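PDB 2RET: EpsJ from Vibrio vulnificus, which forms a binary complex with the pseudopilin EpsI and probably serves as a minor pseudopilin of the type II secretion pseudopilus. Local coordinates for residues Leu143-Ala148 / Tyr165-Gly170; Gln22-Met27 / Thr116-Asp121. All coordinates share one frame; numbering follows the deposited sequence.

Interaction 1: residues Leu143-Ala148 / Tyr165-Gly170; sequences LTLPAA and YLTPEG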
ATOM      1  N   LEU B 143      10.231 -16.923 -13.009  1.00 16.57           N
ATOM      2  CA  LEU B 143       8.952 -16.217 -12.927  1.00 15.81           C
ATOM      3  C   LEU B 143       8.488 -15.878 -11.512  1.00 14.89           C
ATOM      4  O   LEU B 143       7.699 -14.977 -11.338  1.00 15.11           O
ATOM      5  CB  LEU B 143       7.868 -17.030 -13.645  1.00 15.77           C
ATOM      6  CG  LEU B 143       8.135 -17.317 -15.129  1.00 15.38           C
ATOM      7  CD1 LEU B 143       6.971 -18.093 -15.755  1.00 13.76           C
ATOM      8  CD2 LEU B 143       8.439 -16.022 -15.878  1.00 13.65           C
ATOM      9  N   THR B 144       8.971 -16.605 -10.515  1.00 14.18           N
ATOM     10  CA  THR B 144       8.530 -16.446  -9.129  1.00 13.26           C
ATOM     11  C   THR B 144       9.695 -16.804  -8.184  1.00 12.66           C
ATOM     12  O   THR B 144      10.591 -17.572  -8.539  1.00 12.65           O
ATOM     13  CB  THR B 144       7.247 -17.314  -8.831  1.00 13.37           C
ATOM     14  OG1 THR B 144       6.669 -16.935  -7.572  1.00 12.00           O
ATOM     15  CG2 THR B 144       7.585 -18.808  -8.775  1.00 13.33           C
ATOM     16  N   LEU B 145       9.700 -16.228  -6.989  1.00 12.14           N
ATOM     17  CA  LEU B 145      10.742 -16.518  -6.009  1.00 11.65           C
ATOM     18  C   LEU B 145      10.321 -17.760  -5.257  1.00 11.71           C
ATOM     19  O   LEU B 145       9.146 -18.106  -5.264  1.00 12.12           O
ATOM     20  CB  LEU B 145      10.945 -15.347  -5.034  1.00 11.17           C
ATOM     21  CG  LEU B 145      11.675 -14.088  -5.569  1.00 10.76           C
ATOM     22  CD1 LEU B 145      11.410 -12.924  -4.663  1.00  9.04           C
ATOM     23  CD2 LEU B 145      13.212 -14.332  -5.737  1.00  7.47           C
ATOM     24  N   PRO B 146      11.270 -18.445  -4.595  1.00 11.09           N
ATOM     25  CA  PRO B 146      10.842 -19.508  -3.681  1.00 11.03           C
ATOM     26  C   PRO B 146      10.096 -18.908  -2.484  1.00 10.69           C
ATOM     27  O   PRO B 146      10.404 -17.787  -2.084  1.00 10.66           O
ATOM     28  CB  PRO B 146      12.175 -20.141  -3.234  1.00 10.79           C
ATOM     29  CG  PRO B 146      13.133 -19.003  -3.321  1.00 10.31           C
ATOM     30  CD  PRO B 146      12.728 -18.278  -4.580  1.00 11.00           C
ATOM     31  N   ALA B 147       9.126 -19.633  -1.925  1.00 10.11           N
ATOM     32  CA  ALA B 147       8.351 -19.142  -0.773  1.00 10.49           C
ATOM     33  C   ALA B 147       9.271 -18.813   0.447  1.00 10.60           C
ATOM     34  O   ALA B 147       8.967 -17.934   1.250  1.00  9.92           O
ATOM     35  CB  ALA B 147       7.240 -20.196  -0.385  1.00  9.67           C
ATOM     36  N   ALA B 148      10.386 -19.533   0.548  1.00 10.84           N
ATOM     37  CA  ALA B 148      11.371 -19.387   1.627  1.00 11.44           C
ATOM     38  C   ALA B 148      12.782 -19.774   1.149  1.00 12.26           C
ATOM     39  O   ALA B 148      12.960 -20.513   0.191  1.00 11.37           O
ATOM     40  CB  ALA B 148      10.981 -20.225   2.841  1.00 11.99           C
ATOM     41  N   TYR B 165      14.283 -17.342   5.725  1.00 12.22           N
ATOM     42  CA  TYR B 165      13.657 -16.073   5.404  1.00 13.09           C
ATOM     43  C   TYR B 165      12.536 -16.294   4.404  1.00 13.58           C
ATOM     44  O   TYR B 165      12.693 -17.101   3.479  1.00 13.21           O
ATOM     45  CB  TYR B 165      14.681 -15.145   4.749  1.00 14.03           C
ATOM     46  CG  TYR B 165      15.952 -14.914   5.506  1.00 13.62           C
ATOM     47  CD1 TYR B 165      16.021 -13.935   6.497  1.00 14.73           C
ATOM     48  CD2 TYR B 165      17.103 -15.629   5.200  1.00 16.28           C
ATOM     49  CE1 TYR B 165      17.185 -13.710   7.198  1.00 13.52           C
ATOM     50  CE2 TYR B 165      18.273 -15.417   5.881  1.00 14.85           C
ATOM     51  CZ  TYR B 165      18.320 -14.434   6.864  1.00 17.86           C
ATOM     52  OH  TYR B 165      19.484 -14.186   7.532  1.00 17.10           O
ATOM     53  N   LEU B 166      11.405 -15.604   4.593  1.00 13.84           N
ATOM     54  CA  LEU B 166      10.284 -15.702   3.647  1.00 13.62           C
ATOM     55  C   LEU B 166      10.389 -14.615   2.603  1.00 13.49           C
ATOM     56  O   LEU B 166      10.916 -13.573   2.879  1.00 13.35           O
ATOM     57  CB  LEU B 166       8.938 -15.606   4.348  1.00 13.11           C
ATOM     58  CG  LEU B 166       8.647 -16.619   5.462  1.00 13.31           C
ATOM     59  CD1 LEU B 166       7.150 -16.573   5.796  1.00 12.49           C
ATOM     60  CD2 LEU B 166       9.078 -18.014   5.129  1.00 10.81           C
ATOM     61  N   THR B 167       9.943 -14.894   1.383  1.00 14.52           N
ATOM     62  CA  THR B 167      10.022 -13.946   0.287  1.00 14.58           C
ATOM     63  C   THR B 167       8.673 -13.353   0.029  1.00 16.30           C
ATOM     64  O   THR B 167       7.656 -13.863   0.513  1.00 16.61           O
ATOM     65  CB  THR B 167      10.468 -14.608  -1.033  1.00 14.97           C
ATOM     66  OG1 THR B 167       9.539 -15.641  -1.378  1.00 11.95           O
ATOM     67  CG2 THR B 167      11.914 -15.121  -0.942  1.00 11.36           C
ATOM     68  N   PRO B 168       8.640 -12.243  -0.721  1.00 18.37           N
ATOM     69  CA  PRO B 168       7.318 -11.709  -1.112  1.00 19.17           C
ATOM     70  C   PRO B 168       6.603 -12.560  -2.171  1.00 20.17           C
ATOM     71  O   PRO B 168       7.246 -13.172  -3.042  1.00 19.22           O
ATOM     72  CB  PRO B 168       7.636 -10.321  -1.645  1.00 19.24           C
ATOM     73  CG  PRO B 168       9.058 -10.419  -2.140  1.00 19.57           C
ATOM     74  CD  PRO B 168       9.749 -11.382  -1.180  1.00 18.67           C
ATOM     75  N   GLU B 169       5.273 -12.583  -2.080  1.00 21.48           N
ATOM     76  CA  GLU B 169       4.451 -13.319  -3.041  1.00 22.57           C
ATOM     77  C   GLU B 169       4.330 -12.513  -4.320  1.00 21.53           C
ATOM     78  O   GLU B 169       4.335 -11.272  -4.287  1.00 22.10           O
ATOM     79  CB  GLU B 169       3.074 -13.664  -2.457  1.00 23.02           C
ATOM     80  CG  GLU B 169       3.186 -14.504  -1.176  1.00 27.17           C
ATOM     81  CD  GLU B 169       1.965 -15.392  -0.932  1.00 32.65           C
ATOM     82  OE1 GLU B 169       1.746 -16.326  -1.748  1.00 36.01           O
ATOM     83  OE2 GLU B 169       1.234 -15.159   0.070  1.00 35.96           O
ATOM     84  N   GLY B 170       4.253 -13.229  -5.441  1.00 20.86           N
ATOM     85  CA  GLY B 170       4.057 -12.620  -6.758  1.00 19.84           C
ATOM     86  C   GLY B 170       4.750 -13.362  -7.886  1.00 19.14           C
ATOM     87  O   GLY B 170       5.791 -13.999  -7.692  1.00 17.94           O
TER
HETATM   88  O   HOH W   1       7.443 -14.409  -5.682  1.00 28.48           O
HETATM   89  O   HOH W   2       6.740 -16.514   1.306  1.00 29.10           O
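Thr167 meets the loop before strand 148-155 through a backbone bond to Ala147 and a hydroxyl facing Pro146 O. Its N donates to Ala147 O over 3.2 Å, almost straight at the proton (166°) but from above the carbonyl plane, 50° out of it. The same oxygen also takes a proton from a water, 2.6 Å from Ala147 O, whose other proton goes to Thr167 O, and Leu166 adds a CA-H...O contact. One residue earlier in the loop, Pro146 O faces Thr167 OG1, which a chi1 of 59° turns across to that carbonyl; at 2.4 Å from Thr167 OG1 to Pro146 O, the details of this hydrogen bond are doubtful.

Further out, a second water joins the two segments. It accepts from Leu145 N at 3.2 Å and spends both protons on carbonyls, those of Pro168 and Gly170. Thr144 OG1 also lies 3.1 Å from Gly170 O, though where its proton points is not settled. Outside the segments, Trp139 NE1 serves Thr144 O, and Ala148 shares backbone bonding with Tyr130.

Apolar groups fill in beside these bonds. Leu145 CD1 lies against the Pro168 ring at CD, and Ala148 CB meets Leu166 CD2 at 3.7 Å; Leu30 and Met29 of the EpsI chain pack on Ala147 and Leu166. Ala148 and Leu166 form an antiparallel, non-hydrogen-bonded pair, and beyond it comes the Thr167-Ala147 backbone bond, then the water bridge from Leu145: this is the open end of the beta hairpin of strands 148-155 and 159-166, in the antiparallel C-terminal sheet of the pseudopilin fold.

Interaction 2: residues Gln22-Met27 / Thr116-Asp121; sequences QRALVM and TPLLSD
Ala24 and Leu118 meet without any ring or guanidinium stacked between the segments, and the flat groups at their interface are peptides. The carbonyl oxygen Leu118 O lies 3.9 Å from Ala24 CB, while Ala24 O is 4.1 Å from Leu118 CD2, so each backbone carbonyl is met by a methyl of the other partner. The nearby aromatic group, Tyr90 of strand 79-93, touches both Met27 and Leu118 from outside the two segments.

Leu118 carries most of the contact. Its CG settles on the helix at Ala24, 3.7 Å from Ala24 CA, the small residue allowing the branch point to come right up to the backbone. With CG anti to its own N (chi1 -155°), both methyls lie along the start of the Met27 side chain: Leu118 CD1 is 3.9 Å from Met27 CB, and Leu118 CD2 is 4.0 Å from Met27 CG. The selenomethionine chain is bent at chi2 and chi3, and its CE ends near Thr116 CG2. On the other flank, Leu119 CD1 rests 4.0 Å from Ala24 CB. Leu118 and Leu119 both face Leu97 in a classic beta bulge, which helps explain how successive leucines both reach Ala24.

The helix crosses the strand at 116°, with the segment axes approaching to 7.6 Å, a spacing consistent with the small alanine at the crossing. No hydrogen bond spans the segments; polar ties lie at the margins, where Ser120 bonds through its backbone to Arg17 and Glu20, and Arg23 makes a weak bond to Val115 of the second EpsJ subunit. Cohesion here therefore comes from shape and apolar burial, with directional bonding left to the surroundings.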
ATOM      1  N   GLN B  22      26.764 -10.973  15.443  1.00 14.45           N
ATOM      2  CA  GLN B  22      25.545 -10.158  15.565  1.00 15.15           C
ATOM      3  C   GLN B  22      25.446  -9.151  14.414  1.00 14.82           C
ATOM      4  O   GLN B  22      24.404  -9.009  13.815  1.00 14.12           O
ATOM      5  CB  GLN B  22      25.563  -9.425  16.915  1.00 15.86           C
ATOM      6  CG  GLN B  22      24.257  -9.324  17.676  1.00 19.56           C
ATOM      7  CD  GLN B  22      24.469  -8.770  19.117  1.00 25.84           C
ATOM      8  OE1 GLN B  22      25.398  -9.186  19.844  1.00 27.60           O
ATOM      9  NE2 GLN B  22      23.598  -7.836  19.531  1.00 28.77           N
ATOM     10  N   ARG B  23      26.542  -8.447  14.127  1.00 15.00           N
ATOM     11  CA  ARG B  23      26.600  -7.521  13.004  1.00 15.30           C
ATOM     12  C   ARG B  23      26.301  -8.154  11.662  1.00 14.64           C
ATOM     13  O   ARG B  23      25.549  -7.596  10.877  1.00 14.15           O
ATOM     14  CB  ARG B  23      27.943  -6.789  12.936  1.00 15.32           C
ATOM     15  CG  ARG B  23      28.005  -5.609  13.844  1.00 18.94           C
ATOM     16  CD  ARG B  23      29.146  -4.694  13.495  1.00 21.73           C
ATOM     17  NE  ARG B  23      30.395  -5.411  13.529  1.00 24.77           N
ATOM     18  CZ  ARG B  23      31.122  -5.619  14.624  1.00 28.17           C
ATOM     19  NH1 ARG B  23      30.748  -5.154  15.822  1.00 30.03           N
ATOM     20  NH2 ARG B  23      32.237  -6.311  14.517  1.00 28.95           N
ATOM     21  N   ALA B  24      26.925  -9.295  11.402  1.00 15.18           N
ATOM     22  CA  ALA B  24      26.677 -10.085  10.194  1.00 15.04           C
ATOM     23  C   ALA B  24      25.204 -10.456  10.046  1.00 14.90           C
ATOM     24  O   ALA B  24      24.655 -10.335   8.977  1.00 14.16           O
ATOM     25  CB  ALA B  24      27.561 -11.341  10.175  1.00 14.38           C
ATOM     26  N   LEU B  25      24.565 -10.873  11.137  1.00 15.40           N
ATOM     27  CA  LEU B  25      23.187 -11.361  11.092  1.00 15.09           C
ATOM     28  C   LEU B  25      22.220 -10.230  10.825  1.00 15.20           C
ATOM     29  O   LEU B  25      21.196 -10.424  10.161  1.00 14.75           O
ATOM     30  CB  LEU B  25      22.802 -12.058  12.407  1.00 15.28           C
ATOM     31  CG  LEU B  25      23.395 -13.450  12.711  1.00 16.70           C
ATOM     32  CD1 LEU B  25      22.960 -13.918  14.070  1.00 16.85           C
ATOM     33  CD2 LEU B  25      22.998 -14.459  11.667  1.00 14.85           C
ATOM     34  N   VAL B  26      22.515  -9.059  11.387  1.00 14.49           N
ATOM     35  CA  VAL B  26      21.703  -7.870  11.141  1.00 14.76           C
ATOM     36  C   VAL B  26      21.718  -7.512   9.667  1.00 15.35           C
ATOM     37  O   VAL B  26      20.684  -7.282   9.079  1.00 15.68           O
ATOM     38  CB  VAL B  26      22.139  -6.650  12.042  1.00 14.85           C
ATOM     39  CG1 VAL B  26      21.522  -5.305  11.563  1.00 12.43           C
ATOM     40  CG2 VAL B  26      21.776  -6.921  13.470  1.00 12.74           C
HETATM   41  N   MSE B  27      22.904  -7.466   9.082  1.00 16.75           N
HETATM   42  CA  MSE B  27      23.084  -7.217   7.643  1.00 17.69           C
HETATM   43  C   MSE B  27      22.356  -8.215   6.742  1.00 16.34           C
HETATM   44  O   MSE B  27      21.691  -7.839   5.784  1.00 15.65           O
HETATM   45  CB  MSE B  27      24.568  -7.198   7.318  1.00 18.40           C
HETATM   46  CG  MSE B  27      24.862  -6.795   5.877  1.00 25.93           C
HETATM   47 SE   MSE B  27      24.566  -4.875   5.530  1.00 45.32          SE
HETATM   48  CE  MSE B  27      26.445  -4.382   5.994  1.00 38.38           C
ATOM     49  N   THR B 116      31.822  -5.519   1.505  1.00 16.34           N
ATOM     50  CA  THR B 116      31.916  -5.491   2.935  1.00 18.46           C
ATOM     51  C   THR B 116      32.395  -6.840   3.467  1.00 19.70           C
ATOM     52  O   THR B 116      31.665  -7.836   3.353  1.00 19.78           O
ATOM     53  CB  THR B 116      30.560  -5.170   3.537  1.00 19.32           C
ATOM     54  OG1 THR B 116      30.141  -3.910   3.027  1.00 20.40           O
ATOM     55  CG2 THR B 116      30.628  -5.095   5.085  1.00 20.97           C
ATOM     56  N   PRO B 117      33.602  -6.868   4.084  1.00 20.41           N
ATOM     57  CA  PRO B 117      33.998  -8.032   4.911  1.00 20.73           C
ATOM     58  C   PRO B 117      33.088  -8.187   6.114  1.00 20.48           C
ATOM     59  O   PRO B 117      33.229  -7.457   7.091  1.00 22.15           O
ATOM     60  CB  PRO B 117      35.423  -7.713   5.372  1.00 20.74           C
ATOM     61  CG  PRO B 117      35.759  -6.373   4.839  1.00 20.95           C
ATOM     62  CD  PRO B 117      34.620  -5.800   4.072  1.00 20.58           C
ATOM     63  N   LEU B 118      32.178  -9.150   6.061  1.00 19.90           N
ATOM     64  CA  LEU B 118      31.152  -9.272   7.076  1.00 19.73           C
ATOM     65  C   LEU B 118      31.519 -10.227   8.236  1.00 18.93           C
ATOM     66  O   LEU B 118      31.173  -9.989   9.418  1.00 18.46           O
ATOM     67  CB  LEU B 118      29.872  -9.737   6.383  1.00 20.13           C
ATOM     68  CG  LEU B 118      28.554  -9.406   7.052  1.00 21.08           C
ATOM     69  CD1 LEU B 118      28.438  -7.885   7.453  1.00 21.07           C
ATOM     70  CD2 LEU B 118      27.459  -9.791   6.100  1.00 22.97           C
ATOM     71  N   LEU B 119      32.198 -11.318   7.906  1.00 17.86           N
ATOM     72  CA  LEU B 119      32.439 -12.360   8.892  1.00 17.41           C
ATOM     73  C   LEU B 119      33.627 -13.245   8.511  1.00 16.23           C
ATOM     74  O   LEU B 119      33.619 -13.917   7.498  1.00 14.76           O
ATOM     75  CB  LEU B 119      31.148 -13.187   9.057  1.00 17.68           C
ATOM     76  CG  LEU B 119      30.905 -14.098  10.241  1.00 17.70           C
ATOM     77  CD1 LEU B 119      30.821 -13.327  11.525  1.00 15.70           C
ATOM     78  CD2 LEU B 119      29.593 -14.857   9.947  1.00 16.68           C
ATOM     79  N   SER B 120      34.633 -13.234   9.376  1.00 15.25           N
ATOM     80  CA  SER B 120      35.834 -14.018   9.205  1.00 15.45           C
ATOM     81  C   SER B 120      35.594 -15.451   9.663  1.00 14.37           C
ATOM     82  O   SER B 120      34.604 -15.761  10.297  1.00 14.23           O
ATOM     83  CB  SER B 120      36.973 -13.396  10.009  1.00 15.40           C
ATOM     84  OG  SER B 120      36.586 -13.385  11.370  1.00 17.17           O
ATOM     85  N   ASP B 121      36.484 -16.331   9.276  1.00 14.60           N
ATOM     86  CA  ASP B 121      36.383 -17.749   9.615  1.00 15.57           C
ATOM     87  C   ASP B 121      35.027 -18.383   9.279  1.00 15.24           C
ATOM     88  O   ASP B 121      34.395 -19.043  10.124  1.00 15.15           O
ATOM     89  CB  ASP B 121      36.752 -17.973  11.082  1.00 15.86           C
ATOM     90  CG  ASP B 121      38.253 -17.829  11.343  1.00 17.84           C
ATOM     91  OD1 ASP B 121      39.076 -17.772  10.391  1.00 18.09           O
ATOM     92  OD2 ASP B 121      38.605 -17.788  12.530  1.00 21.67           O
TER

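In the fold
Interaction 2 comes first along the chain, joining the long N-terminal helix 10-32 to strand 114-119, an outermost strand, within this chain, of the six-strand sheet; interaction 1 follows entirely after it, at the open end of a hairpin in the four-strand sheet. Their centres lie 24 Å apart on opposite sides of the chain's centre, yet their nearest atoms are about 5 Å from each other without touching. The link between them is indirect: helix 10-32 also packs on Tyr165 of interaction 1, and strand 148-155 contributes Leu153 and Leu155 beside Leu119. Helix and both sheets are thus held together, and both regions also meet EpsI and the second EpsJ subunit.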